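Local structure of TonB-dependent siderophore receptor (Pseudomonas aeruginosa 39016, 5NEC) at residues S69-L74 against T91-F96; P78-G83 against I127-G132; A201-V206 against S242-A247; T272-Q277 against V379-G384; N402-E407 against P411-N416. The protein probably takes up iron-loaded siderophores across the outer membrane, acting as a TonB-dependent receptor with a plug inside a beta-barrel. One frame throughout, in Å; residues are numbered along the deposited sequence.

Contact 1 (S69-L74 against T91-F96); sequences SLQDAL and TGDRPF
Gln71 reaches out from the short helix 70-74 and sets its amide against the backbone of Gly92 and the carboxylate of Asp93. With CG anti to the carbonyl carbon (chi1 -61°) and the chain extended beyond it, the amide ends up well clear of the helix. NE2 does the touching, lying 3.1 Å from Gly92 O and 3.4 Å from Asp93 OD1, so one nitrogen faces two oxygens of the 91-96 segment. Asp93 crosses the glutamine at about a right angle, and its carboxylate plane is turned 63° from the amide. Both groups are also held partly by residues outside the two segments: Gln71 OE1 accepts from Lys710 NZ, and Asp93 OD2 is hydrogen-bonded to Thr118 OG1. Gly92 contributes backbone alone. At the start of the helix Ser69 is the N-cap, its OG accepting from Asp72 N at 3.3 Å in a nearly straight bond of 164°. Further along, Phe82 of strand 80-83 packs on Gln71, Leu74 and Pro95 and so fills in between helix and strand. A small helix laid beside the strand 94-97, with Lys710 of strand 708-711 bonded to the glutamine, belongs to the plug domain of a TonB-dependent receptor.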
# COMPACT_ATOMS: atom_id res chain seq x y z
N SER A 69 -0.53 8.26 5.43
CA SER A 69 -0.01 7.50 4.29
C SER A 69 -0.78 6.21 4.10
O SER A 69 -1.58 5.81 4.96
CB SER A 69 1.47 7.18 4.47
OG SER A 69 1.66 6.19 5.46
N LEU A 70 -0.52 5.57 2.96
CA LEU A 70 -1.13 4.28 2.60
C LEU A 70 -0.77 3.18 3.58
O LEU A 70 -1.64 2.44 3.98
CB LEU A 70 -0.72 3.87 1.17
CG LEU A 70 -1.22 2.54 0.62
CD1 LEU A 70 -2.74 2.48 0.59
CD2 LEU A 70 -0.69 2.33 -0.79
N GLN A 71 0.50 3.10 3.98
CA GLN A 71 0.95 2.11 4.98
C GLN A 71 0.33 2.30 6.36
O GLN A 71 -0.12 1.35 6.97
CB GLN A 71 2.46 2.15 5.17
CG GLN A 71 3.26 1.84 3.94
CD GLN A 71 4.73 1.68 4.25
OE1 GLN A 71 5.14 1.36 5.38
NE2 GLN A 71 5.55 1.89 3.22
N ASP A 72 0.37 3.54 6.84
CA ASP A 72 -0.28 3.96 8.09
C ASP A 72 -1.75 3.48 8.12
O ASP A 72 -2.20 2.86 9.09
CB ASP A 72 -0.22 5.50 8.17
CG ASP A 72 -0.26 6.06 9.60
OD1 ASP A 72 -0.31 5.29 10.59
OD2 ASP A 72 -0.21 7.31 9.70
N ALA A 73 -2.46 3.71 7.02
CA ALA A 73 -3.87 3.35 6.90
C ALA A 73 -4.09 1.84 6.85
O ALA A 73 -5.07 1.35 7.43
CB ALA A 73 -4.48 4.00 5.65
N LEU A 74 -3.19 1.11 6.18
CA LEU A 74 -3.32 -0.35 6.06
C LEU A 74 -2.98 -1.14 7.33
O LEU A 74 -3.23 -2.33 7.39
CB LEU A 74 -2.52 -0.88 4.86
CG LEU A 74 -3.10 -0.54 3.48
CD1 LEU A 74 -2.06 -0.84 2.40
CD2 LEU A 74 -4.41 -1.28 3.18
N THR A 91 12.51 3.57 2.12
CA THR A 91 11.26 3.23 2.82
C THR A 91 10.53 2.20 1.94
O THR A 91 10.05 2.56 0.86
CB THR A 91 10.31 4.46 3.01
OG1 THR A 91 10.10 5.12 1.76
CG2 THR A 91 10.86 5.47 4.01
N GLY A 92 10.44 0.95 2.37
CA GLY A 92 9.88 -0.14 1.56
C GLY A 92 8.37 -0.01 1.30
O GLY A 92 7.57 -0.19 2.22
N ASP A 93 7.99 0.29 0.05
CA ASP A 93 6.59 0.61 -0.35
C ASP A 93 5.92 -0.54 -1.10
O ASP A 93 4.95 -0.34 -1.84
CB ASP A 93 6.52 1.87 -1.22
CG ASP A 93 7.26 3.05 -0.61
OD1 ASP A 93 6.94 3.47 0.54
OD2 ASP A 93 8.16 3.61 -1.29
N ARG A 94 6.43 -1.75 -0.85
CA ARG A 94 6.01 -2.96 -1.54
C ARG A 94 5.13 -3.79 -0.59
O ARG A 94 5.66 -4.39 0.33
CB ARG A 94 7.26 -3.73 -1.93
CG ARG A 94 7.02 -5.13 -2.47
CD ARG A 94 8.30 -5.94 -2.44
NE ARG A 94 9.40 -5.30 -3.18
CZ ARG A 94 10.11 -5.82 -4.17
NH1 ARG A 94 9.86 -7.03 -4.68
NH2 ARG A 94 11.07 -5.06 -4.72
N PRO A 95 3.81 -3.83 -0.81
CA PRO A 95 2.97 -4.66 0.06
C PRO A 95 3.05 -6.17 -0.22
O PRO A 95 3.21 -6.58 -1.36
CB PRO A 95 1.55 -4.15 -0.22
CG PRO A 95 1.63 -3.55 -1.56
CD PRO A 95 3.01 -3.01 -1.73
N PHE A 96 2.94 -6.97 0.84
CA PHE A 96 2.83 -8.42 0.77
C PHE A 96 1.46 -8.83 1.31
O PHE A 96 1.09 -8.42 2.40
CB PHE A 96 3.92 -9.12 1.59
CG PHE A 96 5.29 -9.06 0.97
CD1 PHE A 96 6.04 -7.87 1.02
CD2 PHE A 96 5.84 -10.18 0.36
CE1 PHE A 96 7.32 -7.82 0.47
CE2 PHE A 96 7.11 -10.13 -0.22
CZ PHE A 96 7.85 -8.96 -0.15

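Contact 2 (P78-G83 against I127-G132); sequences PGITFG and IEVSKG
Two torsions bring Ile80 and Val129 together: Ile80 runs fully extended through CG1 (chi2 -172°), and Val129 holds CG1 anti to its own backbone N (chi1 -169°). The two methyl ends meet tip to tip, with Ile80 CD1 3.6 Å from Val129 CG1. This is core packing of the plug domain, where the small antiparallel sheet containing strand 80-83 faces the mixed sheet containing strand 124-130. The backbones stay well apart, 9.4 Å between Ile80 CA and Lys131 CA, and no hydrogen bond spans them; the gap is bridged by the Ile80-Val129 pair and by Lys131 reaching the backbone of Pro78. Val129 also packs on Leu147 of the next strand in the mixed sheet, which extends the apolar layer. Beside the apolar pair, the long chain of Lys131 bends at its second torsion (chi2 -133°) and passes along Val77 and Thr55 toward the turn before strand 80-83, where Gly79 takes a positive phi. Its ammonium stops short of a hydrogen bond, though the carbonyl dipole would probably still favour the charge: Lys131 NZ lies 3.6 Å from Pro78 O and 4.5 Å from Pro78 CD.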
# COMPACT_ATOMS: atom_id res chain seq x y z
N PRO A 78 -5.23 -6.63 8.88
CA PRO A 78 -4.14 -7.51 9.32
C PRO A 78 -3.59 -8.38 8.21
O PRO A 78 -4.30 -8.71 7.26
CB PRO A 78 -4.81 -8.39 10.38
CG PRO A 78 -6.23 -8.51 9.88
CD PRO A 78 -6.55 -7.17 9.27
N GLY A 79 -2.32 -8.75 8.33
CA GLY A 79 -1.65 -9.62 7.34
C GLY A 79 -1.08 -8.94 6.09
O GLY A 79 -0.67 -9.62 5.15
N ILE A 80 -1.08 -7.62 6.07
CA ILE A 80 -0.47 -6.86 4.98
C ILE A 80 0.81 -6.30 5.56
O ILE A 80 0.75 -5.45 6.45
CB ILE A 80 -1.38 -5.71 4.47
CG1 ILE A 80 -2.75 -6.28 4.06
CG2 ILE A 80 -0.74 -4.98 3.29
CD1 ILE A 80 -3.63 -5.27 3.38
N THR A 81 1.95 -6.80 5.11
CA THR A 81 3.24 -6.29 5.54
C THR A 81 3.97 -5.66 4.37
O THR A 81 3.73 -5.99 3.21
CB THR A 81 4.11 -7.40 6.14
OG1 THR A 81 4.54 -8.28 5.10
CG2 THR A 81 3.33 -8.17 7.17
N PHE A 82 4.86 -4.75 4.69
CA PHE A 82 5.67 -4.08 3.70
C PHE A 82 7.10 -4.55 3.82
O PHE A 82 7.58 -4.79 4.92
CB PHE A 82 5.51 -2.59 3.87
CG PHE A 82 4.15 -2.11 3.48
CD1 PHE A 82 3.90 -1.73 2.16
CD2 PHE A 82 3.11 -2.09 4.39
CE1 PHE A 82 2.64 -1.30 1.78
CE2 PHE A 82 1.85 -1.69 4.01
CZ PHE A 82 1.61 -1.28 2.70
N GLY A 83 7.74 -4.77 2.68
CA GLY A 83 9.15 -5.10 2.64
C GLY A 83 9.82 -4.42 1.45
O GLY A 83 9.46 -3.29 1.08
N ILE A 127 -9.79 2.66 0.36
CA ILE A 127 -8.79 1.69 -0.05
C ILE A 127 -9.42 0.29 -0.08
O ILE A 127 -9.88 -0.20 0.94
CB ILE A 127 -7.59 1.72 0.93
CG1 ILE A 127 -6.92 3.11 0.89
CG2 ILE A 127 -6.57 0.64 0.62
CD1 ILE A 127 -6.24 3.47 2.19
N GLU A 128 -9.42 -0.34 -1.25
CA GLU A 128 -10.05 -1.65 -1.44
C GLU A 128 -8.98 -2.75 -1.52
O GLU A 128 -8.17 -2.75 -2.44
CB GLU A 128 -10.93 -1.63 -2.69
CG GLU A 128 -11.96 -0.51 -2.67
CD GLU A 128 -12.88 -0.46 -3.88
OE1 GLU A 128 -12.61 -1.16 -4.89
OE2 GLU A 128 -13.88 0.30 -3.84
N VAL A 129 -8.99 -3.66 -0.54
CA VAL A 129 -8.02 -4.75 -0.44
C VAL A 129 -8.65 -6.07 -0.89
O VAL A 129 -9.48 -6.61 -0.19
CB VAL A 129 -7.50 -4.90 1.01
CG1 VAL A 129 -6.29 -5.85 1.07
CG2 VAL A 129 -7.12 -3.54 1.59
N SER A 130 -8.24 -6.57 -2.05
CA SER A 130 -8.59 -7.93 -2.49
C SER A 130 -7.51 -8.90 -2.03
O SER A 130 -6.36 -8.77 -2.43
CB SER A 130 -8.68 -7.99 -4.01
OG SER A 130 -9.90 -7.42 -4.42
N LYS A 131 -7.88 -9.88 -1.22
CA LYS A 131 -6.88 -10.76 -0.60
C LYS A 131 -6.51 -11.97 -1.46
O LYS A 131 -5.39 -12.43 -1.40
CB LYS A 131 -7.32 -11.16 0.81
CG LYS A 131 -7.64 -9.93 1.67
CD LYS A 131 -7.01 -9.99 3.05
CE LYS A 131 -7.80 -9.16 4.05
NZ LYS A 131 -7.31 -9.38 5.44
N GLY A 132 -7.44 -12.46 -2.27
CA GLY A 132 -7.12 -13.48 -3.26
C GLY A 132 -7.18 -12.85 -4.63
O GLY A 132 -7.44 -11.64 -4.74

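Contact 3 (A201-V206 against S242-A247); sequences AGRDEV and SGIPYA
The guanidinium of Arg203 comes up against the 242-244 backbone without making a hydrogen bond to it. Its one van der Waals contact there is with Ile244 CD1, which lies 4.0 Å from Arg203 NH2 and approaches obliquely. Two long polar approaches reach the same nitrogen: Gly243 O is 4.2 Å from Arg203 NH2, and Ser242 OG, near the guanidinium plane at its edge, is 4.3 Å from it. The arginine gets there by folding, with bends at chi2 (-66°) and chi3 (-55°) that turn the group back from an extended path. Its charge is met just beside the contact, NE forming a salt bridge with Asp241 and NH2 donating to Asn267 O; these bonds help hold the guanidinium in place beside Ile244. Hydrogen bonding within the 242-247 segment stiffens the other wall: Ser242 OG donates to a lone pair of Gly243 O, in the carbonyl plane, at 2.9 Å, and accepts in turn from Tyr269 N. Gly243 takes a positive phi. Segment 201-206 is the turn joining barrel strands 187-200 and 206-219, while strand 244-245, in the connection between barrel strands 225-238 and 276-291, pairs antiparallel with strand 716-719, whose Gln719 touches both Arg203 and Ile244.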
# COMPACT_ATOMS: atom_id res chain seq x y z
N ALA A 201 9.04 10.46 15.30
CA ALA A 201 9.22 10.17 16.73
C ALA A 201 10.16 8.99 16.95
O ALA A 201 9.99 7.91 16.36
CB ALA A 201 7.88 9.89 17.40
N GLY A 202 11.17 9.22 17.79
CA GLY A 202 12.16 8.22 18.11
C GLY A 202 13.17 7.92 17.03
O GLY A 202 13.82 6.88 17.10
N ARG A 203 13.31 8.78 16.03
CA ARG A 203 14.37 8.64 15.02
C ARG A 203 15.12 9.99 14.90
O ARG A 203 14.51 11.00 14.54
CB ARG A 203 13.81 8.23 13.66
CG ARG A 203 12.83 7.05 13.64
CD ARG A 203 13.43 5.72 14.04
NE ARG A 203 14.60 5.37 13.25
CZ ARG A 203 15.84 5.15 13.70
NH1 ARG A 203 16.16 5.21 14.98
NH2 ARG A 203 16.80 4.86 12.83
N ASP A 204 16.41 10.00 15.19
CA ASP A 204 17.22 11.21 15.07
C ASP A 204 17.30 11.62 13.57
O ASP A 204 17.51 10.78 12.71
CB ASP A 204 18.65 11.01 15.66
CG ASP A 204 18.67 10.83 17.21
OD1 ASP A 204 17.66 11.08 17.90
OD2 ASP A 204 19.75 10.46 17.75
N GLU A 205 17.04 12.90 13.30
CA GLU A 205 17.26 13.55 12.00
C GLU A 205 16.33 13.15 10.84
O GLU A 205 16.22 13.90 9.88
CB GLU A 205 18.71 13.38 11.53
CG GLU A 205 19.76 13.91 12.49
CD GLU A 205 19.61 15.38 12.80
OE1 GLU A 205 19.26 16.18 11.90
OE2 GLU A 205 19.83 15.72 13.97
N VAL A 206 15.68 12.01 10.91
CA VAL A 206 14.88 11.51 9.82
C VAL A 206 13.69 12.46 9.68
O VAL A 206 13.13 12.90 10.68
CB VAL A 206 14.40 10.08 10.10
CG1 VAL A 206 13.36 9.62 9.09
CG2 VAL A 206 15.60 9.15 10.12
N SER A 242 18.03 5.13 8.02
CA SER A 242 19.04 4.08 7.82
C SER A 242 18.49 2.72 8.27
O SER A 242 18.96 1.67 7.80
CB SER A 242 20.32 4.39 8.64
OG SER A 242 20.07 4.47 10.04
N GLY A 243 17.52 2.74 9.18
CA GLY A 243 17.16 1.54 9.93
C GLY A 243 18.27 1.12 10.89
O GLY A 243 19.22 1.87 11.13
N ILE A 244 18.11 -0.09 11.42
CA ILE A 244 18.90 -0.63 12.51
C ILE A 244 19.43 -1.96 12.02
O ILE A 244 18.67 -2.78 11.49
CB ILE A 244 18.01 -0.86 13.74
CG1 ILE A 244 17.32 0.45 14.16
CG2 ILE A 244 18.81 -1.44 14.92
CD1 ILE A 244 18.26 1.58 14.53
N PRO A 245 20.75 -2.18 12.17
CA PRO A 245 21.31 -3.45 11.69
C PRO A 245 20.85 -4.68 12.49
O PRO A 245 20.56 -4.59 13.70
CB PRO A 245 22.83 -3.26 11.87
CG PRO A 245 22.96 -2.22 12.92
CD PRO A 245 21.77 -1.34 12.82
N TYR A 246 20.78 -5.82 11.80
CA TYR A 246 20.66 -7.12 12.45
C TYR A 246 21.94 -7.39 13.24
O TYR A 246 23.05 -7.08 12.78
CB TYR A 246 20.46 -8.26 11.43
CG TYR A 246 19.16 -8.21 10.69
CD1 TYR A 246 17.95 -8.17 11.37
CD2 TYR A 246 19.13 -8.24 9.29
CE1 TYR A 246 16.74 -8.12 10.68
CE2 TYR A 246 17.92 -8.21 8.60
CZ TYR A 246 16.73 -8.15 9.29
OH TYR A 246 15.53 -8.11 8.62
N ALA A 247 21.78 -7.96 14.43
CA ALA A 247 22.91 -8.56 15.16
C ALA A 247 23.51 -9.63 14.25
O ALA A 247 22.79 -10.18 13.41
CB ALA A 247 22.47 -9.15 16.49

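Contact 4 (T272-Q277 against V379-G384); sequences TGRDFQ and VDTNTG
Arg274 NE donates to Asp275 OD1 at 3.0 Å, a nearly straight salt bridge (166°) between neighbours in the chain, and this bond helps hold the guanidinium whose NH1 reaches Thr381. The oxygen is met on its syn side and lies in the guanidinium plane. Thr314 OG1 ties the pair together from the barrel wall, being hydrogen-bonded to both Arg274 NH2 and Asp275 OD2. The chain of Arg274 runs straight out from the backbone and then bends at chi3 (81°), which carries NH1 to the far segment. There the contacts are to methyl groups: Thr381 CG2 at 3.7 Å from Arg274 NH1, and Val379 CG1 at 4.4 Å from it, both oblique to the plane. Arg274 and Thr381 cross at about a right angle. Trp415 adds a cation-pi contact to the same guanidinium, and Gln332 of strand 327-354 touches Arg274, Val379 and Thr381 alike. Beyond Thr381 the chain is shaped by two successive Asx turns, with Asn382 N bonded to Asp380 OD1 at 3.1 Å and Gly384 N to Asn382 OD1 at 2.9 Å. An arginine anchored at the head of one barrel strand, packed against the loop that leaves another, fits the loop-bearing rim of a TonB-dependent receptor barrel.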
# COMPACT_ATOMS: atom_id res chain seq x y z
N THR A 272 23.27 13.42 7.36
CA THR A 272 22.49 14.59 6.96
C THR A 272 23.13 15.40 5.84
O THR A 272 22.42 15.99 5.05
CB THR A 272 22.19 15.52 8.16
OG1 THR A 272 23.41 15.82 8.86
CG2 THR A 272 21.24 14.85 9.10
N GLY A 273 24.46 15.40 5.76
CA GLY A 273 25.17 16.06 4.67
C GLY A 273 25.15 15.34 3.33
O GLY A 273 25.53 15.93 2.33
N ARG A 274 24.77 14.06 3.30
CA ARG A 274 24.86 13.25 2.10
C ARG A 274 23.54 12.70 1.61
O ARG A 274 23.27 12.71 0.41
CB ARG A 274 25.83 12.08 2.31
CG ARG A 274 25.88 11.11 1.15
CD ARG A 274 26.87 9.97 1.35
NE ARG A 274 26.33 8.90 2.18
CZ ARG A 274 27.01 7.80 2.51
NH1 ARG A 274 28.27 7.62 2.10
NH2 ARG A 274 26.44 6.87 3.28
N ASP A 275 22.73 12.16 2.51
CA ASP A 275 21.61 11.31 2.11
C ASP A 275 20.38 12.13 1.73
O ASP A 275 20.13 13.15 2.33
CB ASP A 275 21.27 10.30 3.22
CG ASP A 275 22.45 9.35 3.56
OD1 ASP A 275 23.39 9.22 2.74
OD2 ASP A 275 22.43 8.76 4.66
N PHE A 276 19.65 11.67 0.72
CA PHE A 276 18.47 12.39 0.23
C PHE A 276 17.50 11.42 -0.42
O PHE A 276 17.88 10.35 -0.87
CB PHE A 276 18.87 13.52 -0.77
CG PHE A 276 19.67 13.05 -1.97
CD1 PHE A 276 19.04 12.51 -3.07
CD2 PHE A 276 21.06 13.15 -1.98
CE1 PHE A 276 19.76 12.06 -4.16
CE2 PHE A 276 21.79 12.71 -3.07
CZ PHE A 276 21.14 12.16 -4.17
N GLN A 277 16.23 11.80 -0.45
CA GLN A 277 15.20 10.99 -1.07
C GLN A 277 14.19 11.94 -1.71
O GLN A 277 13.40 12.56 -1.02
CB GLN A 277 14.58 10.09 -0.01
CG GLN A 277 13.58 9.08 -0.49
CD GLN A 277 12.79 8.50 0.65
OE1 GLN A 277 13.34 8.04 1.64
NE2 GLN A 277 11.48 8.62 0.57
N VAL A 379 29.86 6.13 -5.68
CA VAL A 379 30.15 6.82 -4.42
C VAL A 379 31.36 6.18 -3.73
O VAL A 379 31.42 4.97 -3.60
CB VAL A 379 28.96 6.75 -3.45
CG1 VAL A 379 29.21 7.62 -2.22
CG2 VAL A 379 27.65 7.15 -4.13
N ASP A 380 32.31 6.99 -3.30
CA ASP A 380 33.44 6.49 -2.53
C ASP A 380 33.06 6.33 -1.05
O ASP A 380 32.89 7.33 -0.34
CB ASP A 380 34.63 7.46 -2.66
CG ASP A 380 35.92 6.90 -2.07
OD1 ASP A 380 35.97 5.70 -1.67
OD2 ASP A 380 36.89 7.68 -2.05
N THR A 381 32.92 5.08 -0.61
CA THR A 381 32.75 4.76 0.81
C THR A 381 33.93 3.96 1.44
O THR A 381 33.76 3.28 2.46
CB THR A 381 31.45 3.99 1.02
OG1 THR A 381 31.48 2.81 0.22
CG2 THR A 381 30.23 4.87 0.65
N ASN A 382 35.12 4.07 0.86
CA ASN A 382 36.28 3.30 1.29
C ASN A 382 36.67 3.68 2.72
O ASN A 382 36.94 4.85 2.99
CB ASN A 382 37.44 3.58 0.35
CG ASN A 382 38.65 2.69 0.58
OD1 ASN A 382 38.81 2.04 1.61
ND2 ASN A 382 39.50 2.63 -0.42
N THR A 383 36.70 2.69 3.63
CA THR A 383 37.02 2.94 5.04
C THR A 383 38.51 3.09 5.32
O THR A 383 38.89 3.59 6.37
CB THR A 383 36.52 1.82 5.96
OG1 THR A 383 37.21 0.60 5.66
CG2 THR A 383 35.01 1.64 5.84
N GLY A 384 39.34 2.65 4.38
CA GLY A 384 40.79 2.59 4.57
C GLY A 384 41.26 1.22 5.03
O GLY A 384 42.44 0.96 4.97

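Contact 5 (N402-E407 against P411-N416); sequences NCTSLE and PHDPWN
This is a polar contact between two arms of one long loop, the excursion that leaves the barrel after strand 357-379 and returns at 419-421. One direct hydrogen bond carries it. Trp415 NE1 donates to Asn402 OD1 at 2.8 Å, somewhat bent (143°), and the oxygen lies in the ring plane at the edge of the indole. Seen from the amide the donor is less neatly placed, sitting 35° above the carbonyl plane and off any lone pair, and the amide and ring planes are 82° apart. Trp415 holds CG anti to the backbone N, which swings the indole across toward Asn402. The other end of the amide is tied to its own arm, ND2 donating to Ser399 O, which, with the tryptophan bond, limits rotation of the amide. Further along, Thr404 OG1 and Asp413 OD2 stand 4.4 Å apart with a water between them. The water donates to Asp413 OD2 at 2.7 Å; its 2.4 Å distance to Thr404 OG1 is too short to trust. Asp413 has a stronger partner in Arg330, a salt bridge to the same OD2. Pro414, centre of an inverse gamma turn, bends the chain between Asp413 and Trp415. A disulfide from Cys403 to Cys390 pins the first arm within the loop. Strand 403-405 adds itself antiparallel to the extended end of strand 327-354, Thr404 pairing with Val328, while the second arm leans on the 272-277 segment through backbone bonding between Pro411 and Thr272.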
# COMPACT_ATOMS: atom_id res chain seq x y z
N ASN A 402 33.30 7.22 6.89
CA ASN A 402 32.61 6.02 6.42
C ASN A 402 32.40 4.97 7.51
O ASN A 402 31.67 4.00 7.28
CB ASN A 402 33.38 5.40 5.24
CG ASN A 402 33.39 6.31 4.04
OD1 ASN A 402 32.34 6.61 3.50
ND2 ASN A 402 34.56 6.77 3.64
N CYS A 403 33.04 5.14 8.66
CA CYS A 403 32.77 4.34 9.85
C CYS A 403 32.21 5.24 10.90
O CYS A 403 32.67 6.37 11.05
CB CYS A 403 34.06 3.73 10.42
SG CYS A 403 34.82 2.58 9.28
N THR A 404 31.23 4.73 11.64
CA THR A 404 30.70 5.43 12.80
C THR A 404 30.55 4.46 13.97
O THR A 404 30.87 3.28 13.86
CB THR A 404 29.35 6.11 12.46
OG1 THR A 404 28.97 6.99 13.54
CG2 THR A 404 28.21 5.10 12.23
N SER A 405 30.07 4.99 15.10
CA SER A 405 29.85 4.23 16.33
C SER A 405 28.53 3.49 16.32
O SER A 405 27.51 4.06 15.89
CB SER A 405 29.90 5.20 17.51
OG SER A 405 29.30 4.67 18.67
N LEU A 406 28.52 2.24 16.79
CA LEU A 406 27.28 1.48 16.95
C LEU A 406 26.36 2.10 18.02
O LEU A 406 25.13 2.17 17.84
CB LEU A 406 27.59 0.03 17.29
CG LEU A 406 26.43 -0.90 17.66
CD1 LEU A 406 25.53 -1.09 16.45
CD2 LEU A 406 26.93 -2.23 18.21
N GLU A 407 26.94 2.53 19.14
CA GLU A 407 26.17 3.07 20.25
C GLU A 407 25.84 4.53 20.06
O GLU A 407 24.72 4.92 20.34
CB GLU A 407 26.90 2.87 21.59
CG GLU A 407 27.16 1.43 21.96
CD GLU A 407 25.89 0.60 22.12
OE1 GLU A 407 24.90 1.07 22.74
OE2 GLU A 407 25.88 -0.56 21.63
N PRO A 411 25.24 11.79 13.03
CA PRO A 411 24.75 11.99 11.66
C PRO A 411 25.28 13.24 10.92
O PRO A 411 25.16 13.31 9.69
CB PRO A 411 23.24 12.08 11.81
CG PRO A 411 22.93 11.67 13.20
CD PRO A 411 24.16 11.77 14.02
N HIS A 412 25.83 14.20 11.66
CA HIS A 412 26.35 15.43 11.08
C HIS A 412 27.82 15.34 10.60
O HIS A 412 28.32 16.31 10.06
CB HIS A 412 26.22 16.57 12.07
CG HIS A 412 24.83 16.78 12.58
ND1 HIS A 412 23.83 17.33 11.80
CD2 HIS A 412 24.27 16.52 13.78
CE1 HIS A 412 22.71 17.39 12.50
NE2 HIS A 412 22.95 16.90 13.70
N ASP A 413 28.48 14.20 10.78
CA ASP A 413 29.83 14.00 10.30
C ASP A 413 29.96 14.58 8.90
O ASP A 413 29.13 14.28 8.02
CB ASP A 413 30.17 12.51 10.21
CG ASP A 413 30.53 11.89 11.56
OD1 ASP A 413 30.89 12.62 12.51
OD2 ASP A 413 30.44 10.64 11.67
N PRO A 414 31.02 15.40 8.65
CA PRO A 414 31.25 16.04 7.34
C PRO A 414 31.91 15.08 6.35
O PRO A 414 33.05 15.30 5.88
CB PRO A 414 32.18 17.20 7.69
CG PRO A 414 33.00 16.67 8.83
CD PRO A 414 32.09 15.75 9.61
N TRP A 415 31.19 14.00 6.04
CA TRP A 415 31.58 13.07 4.98
C TRP A 415 31.80 13.87 3.67
O TRP A 415 31.11 14.84 3.41
CB TRP A 415 30.48 12.01 4.82
CG TRP A 415 30.74 11.00 3.78
CD1 TRP A 415 31.32 9.79 3.94
CD2 TRP A 415 30.41 11.11 2.40
NE1 TRP A 415 31.40 9.13 2.74
CE2 TRP A 415 30.83 9.92 1.78
CE3 TRP A 415 29.80 12.10 1.62
CZ2 TRP A 415 30.66 9.70 0.42
CZ3 TRP A 415 29.64 11.88 0.28
CH2 TRP A 415 30.07 10.69 -0.32
N ASN A 416 32.77 13.48 2.86
CA ASN A 416 33.02 14.23 1.62
C ASN A 416 33.69 13.41 0.53
O ASN A 416 34.61 13.88 -0.12
CB ASN A 416 33.86 15.48 1.94
CG ASN A 416 33.89 16.48 0.79
OD1 ASN A 416 33.03 16.48 -0.10
ND2 ASN A 416 34.90 17.34 0.80
O HOH W 1 29.91 9.20 13.84

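Contacts 1 and 2 lie in the plug, their centres 9 Å apart, joined through strands 80-83 and 94-97, where Phe96 N comes 2.7 Å from Thr81 O. Contacts 3, 4 and 5 form a second cluster in the barrel loops. Contacts 4 and 5 are also 9 Å apart between centres, with Thr272 N 3.0 Å from Pro411 O; contact 3 lies 14 Å from contact 5 and touches both neighbours through Glu205. Plug and loops meet where Thr91 OG1 of contact 1 approaches Gln277 NE2 of contact 4 at 4.0 Å, although those centres are 27 Å apart. A bound detergent molecule lies about 14 Å from the Lys131 side chain of contact 2.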